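Side-chain contact in HTH-type transcriptional repressor NemR (Escherichia coli, PDB 4YZE), which represses transcription of the nemRA-gloA operon by binding to the NemR box and responds to electrophiles and reactive chlorine species: residues A67-R72 with R133-L138. The protein carries 5 engineered substitutions. Sequence-based numbering, arbitrary orientation.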
ATOM      1  N   ALA A  67      16.136  -0.795  11.615  1.00 55.32           N
ATOM      2  CA  ALA A  67      17.595  -0.682  11.724  1.00 52.89           C
ATOM      3  C   ALA A  67      18.255  -1.765  10.889  1.00 52.97           C
ATOM      4  O   ALA A  67      19.206  -1.513  10.143  1.00 61.86           O
ATOM      5  CB  ALA A  67      18.045  -0.791  13.173  1.00 51.39           C
ATOM      6  N   ALA A  68      17.735  -2.974  11.020  1.00 44.56           N
ATOM      7  CA  ALA A  68      18.267  -4.122  10.305  1.00 49.71           C
ATOM      8  C   ALA A  68      18.006  -4.014   8.808  1.00 51.65           C
ATOM      9  O   ALA A  68      18.892  -4.309   8.013  1.00 60.55           O
ATOM     10  CB  ALA A  68      17.683  -5.405  10.865  1.00 52.48           C
ATOM     11  N   TYR A  69      16.795  -3.601   8.429  1.00 51.53           N
ATOM     12  CA  TYR A  69      16.417  -3.454   7.020  1.00 50.79           C
ATOM     13  C   TYR A  69      17.223  -2.347   6.346  1.00 46.62           C
ATOM     14  O   TYR A  69      17.592  -2.453   5.177  1.00 44.55           O
ATOM     15  CB  TYR A  69      14.922  -3.141   6.886  1.00 44.92           C
ATOM     16  CG  TYR A  69      14.415  -3.130   5.453  1.00 46.23           C
ATOM     17  CD1 TYR A  69      14.091  -4.315   4.794  1.00 57.13           C
ATOM     18  CD2 TYR A  69      14.264  -1.944   4.756  1.00 49.75           C
ATOM     19  CE1 TYR A  69      13.630  -4.307   3.480  1.00 51.17           C
ATOM     20  CE2 TYR A  69      13.810  -1.929   3.439  1.00 42.84           C
ATOM     21  CZ  TYR A  69      13.495  -3.103   2.814  1.00 48.50           C
ATOM     22  OH  TYR A  69      13.035  -3.071   1.520  1.00 54.28           O
ATOM     23  N   HIS A  70      17.468  -1.276   7.089  1.00 44.72           N
ATOM     24  CA  HIS A  70      18.240  -0.155   6.568  1.00 51.88           C
ATOM     25  C   HIS A  70      19.661  -0.622   6.236  1.00 53.20           C
ATOM     26  O   HIS A  70      20.234  -0.207   5.228  1.00 46.03           O
ATOM     27  CB  HIS A  70      18.257   0.993   7.581  1.00 49.88           C
ATOM     28  CG  HIS A  70      18.937   2.235   7.088  1.00 61.98           C
ATOM     29  ND1 HIS A  70      18.276   3.221   6.385  1.00 59.97           N
ATOM     30  CD2 HIS A  70      20.219   2.659   7.215  1.00 62.34           C
ATOM     31  CE1 HIS A  70      19.119   4.198   6.101  1.00 60.13           C
ATOM     32  NE2 HIS A  70      20.307   3.878   6.589  1.00 59.03           N
ATOM     33  N   GLN A  71      20.201  -1.504   7.075  1.00 50.83           N
ATOM     34  CA  GLN A  71      21.562  -2.003   6.907  1.00 57.10           C
ATOM     35  C   GLN A  71      21.629  -2.933   5.696  1.00 54.51           C
ATOM     36  O   GLN A  71      22.487  -2.755   4.825  1.00 50.71           O
ATOM     37  CB  GLN A  71      22.040  -2.719   8.180  1.00 60.23           C
ATOM     38  CG  GLN A  71      23.555  -2.908   8.285  1.00 69.90           C
ATOM     39  CD  GLN A  71      24.325  -1.588   8.320  1.00 78.51           C
ATOM     40  OE1 GLN A  71      24.849  -1.134   7.300  1.00 77.24           O
ATOM     41  NE2 GLN A  71      24.397  -0.968   9.498  1.00 81.48           N
ATOM     42  N   ARG A  72      20.719  -3.909   5.632  1.00 46.71           N
ATOM     43  CA  ARG A  72      20.639  -4.775   4.453  1.00 51.89           C
ATOM     44  C   ARG A  72      20.581  -3.953   3.161  1.00 47.39           C
ATOM     45  O   ARG A  72      21.354  -4.186   2.231  1.00 51.79           O
ATOM     46  CB  ARG A  72      19.418  -5.688   4.520  1.00 57.08           C
ATOM     47  CG  ARG A  72      19.599  -6.942   5.349  1.00 66.34           C
ATOM     48  CD  ARG A  72      18.484  -7.948   5.055  1.00 73.21           C
ATOM     49  NE  ARG A  72      17.162  -7.432   5.411  1.00 75.38           N
ATOM     50  CZ  ARG A  72      16.688  -7.391   6.656  1.00 70.54           C
ATOM     51  NH1 ARG A  72      17.431  -7.820   7.670  1.00 68.31           N
ATOM     52  NH2 ARG A  72      15.473  -6.916   6.895  1.00 62.85           N
ATOM     53  N   ARG A 133      11.460   6.971   5.533  1.00 37.72           N
ATOM     54  CA  ARG A 133      12.394   8.037   5.147  1.00 40.87           C
ATOM     55  C   ARG A 133      13.805   7.498   4.913  1.00 39.39           C
ATOM     56  O   ARG A 133      14.472   7.897   3.948  1.00 48.08           O
ATOM     57  CB  ARG A 133      12.413   9.176   6.177  1.00 39.61           C
ATOM     58  CG  ARG A 133      11.355  10.254   5.933  1.00 43.22           C
ATOM     59  CD  ARG A 133      11.693  11.593   6.662  1.00 51.27           C
ATOM     60  NE  ARG A 133      12.230  11.330   7.984  1.00 48.51           N
ATOM     61  CZ  ARG A 133      11.475  11.035   9.039  1.00 53.07           C
ATOM     62  NH1 ARG A 133      10.150  11.006   8.922  1.00 60.20           N
ATOM     63  NH2 ARG A 133      12.041  10.775  10.207  1.00 50.87           N
ATOM     64  N   GLY A 134      14.237   6.576   5.776  1.00 36.53           N
ATOM     65  CA  GLY A 134      15.518   5.904   5.626  1.00 36.74           C
ATOM     66  C   GLY A 134      15.648   5.154   4.302  1.00 43.94           C
ATOM     67  O   GLY A 134      16.692   5.221   3.644  1.00 42.81           O
ATOM     68  N   VAL A 135      14.606   4.430   3.897  1.00 37.09           N
ATOM     69  CA  VAL A 135      14.701   3.663   2.650  1.00 33.97           C
ATOM     70  C   VAL A 135      14.803   4.621   1.467  1.00 45.15           C
ATOM     71  O   VAL A 135      15.617   4.446   0.567  1.00 41.82           O
ATOM     72  CB  VAL A 135      13.490   2.733   2.436  1.00 37.74           C
ATOM     73  CG1 VAL A 135      13.514   2.095   1.023  1.00 33.01           C
ATOM     74  CG2 VAL A 135      13.419   1.637   3.526  1.00 36.86           C
ATOM     75  N   ILE A 136      13.952   5.635   1.490  1.00 33.53           N
ATOM     76  CA  ILE A 136      13.870   6.598   0.424  1.00 40.71           C
ATOM     77  C   ILE A 136      15.210   7.312   0.264  1.00 44.50           C
ATOM     78  O   ILE A 136      15.694   7.492  -0.849  1.00 34.89           O
ATOM     79  CB  ILE A 136      12.745   7.606   0.696  1.00 39.49           C
ATOM     80  CG1 ILE A 136      11.384   6.898   0.546  1.00 40.17           C
ATOM     81  CG2 ILE A 136      12.858   8.789  -0.253  1.00 33.99           C
ATOM     82  CD1 ILE A 136      10.202   7.676   1.127  1.00 33.75           C
ATOM     83  N   ALA A 137      15.824   7.685   1.380  1.00 35.16           N
ATOM     84  CA  ALA A 137      17.094   8.405   1.322  1.00 50.49           C
ATOM     85  C   ALA A 137      18.203   7.509   0.758  1.00 45.03           C
ATOM     86  O   ALA A 137      19.064   7.989   0.043  1.00 37.44           O
ATOM     87  CB  ALA A 137      17.476   8.994   2.696  1.00 37.76           C
ATOM     88  N   LEU A 138      18.167   6.208   1.040  1.00 37.55           N
ATOM     89  CA  LEU A 138      19.156   5.309   0.450  1.00 42.27           C
ATOM     90  C   LEU A 138      18.991   5.189  -1.076  1.00 44.96           C
ATOM     91  O   LEU A 138      19.986   5.223  -1.826  1.00 41.98           O
ATOM     92  CB  LEU A 138      19.115   3.935   1.112  1.00 44.55           C
ATOM     93  CG  LEU A 138      19.737   3.862   2.508  1.00 50.44           C
ATOM     94  CD1 LEU A 138      19.430   2.521   3.161  1.00 43.97           C
ATOM     95  CD2 LEU A 138      21.249   4.107   2.441  1.00 48.95           C
TER
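His70 reaches Gly134 and Leu138 because its CG stands anti to the backbone N (chi1 -175°), which swings the imidazole across to helix 122-148. On Tyr69 the same choice carries the phenol ring to Val135. The imidazole lies against Gly134, with the backbone of this residue at the ring edge. His70 CE1 is 3.6 Å from Gly134 O, a van der Waals approach. A CB at Gly134 would point toward helix 54-79 and come tight against His70 ND1, so the absence of a side chain probably makes room for the imidazole. Leu138 CD1 lies over one face of the ring, toward its rim on the CE1 side. It sits 3.6 Å from the centroid of the His70 ring in a CH-pi contact, 21° off the normal. An alanine at His70 would remove the ring, and Leu138 CD1 would probably lose its flat partner while a gap opened beside Gly134. Tyr69 meets Val135 differently. Val135 CG2 approaches the ring edge, near its plane, and lies 3.6 Å from Tyr69 CE2. Tyr91 of helix 84-97 touches both Tyr69 and Val135. Leu138 also packs on Leu73, Thr74 and Leu77, extending the seam along helix 54-79. The Tyr69 side chain is about 6 Å from that of Cys108, which is central to the response to reactive chlorine species. Segments 67-72 and 133-138 run almost parallel, their axes 8° apart and 10.0 Å from each other at closest approach. The contact joins the long helix that follows the helix-turn-helix motif to a helix of the C-terminal regulatory domain, within the mainly helical TetR-family fold.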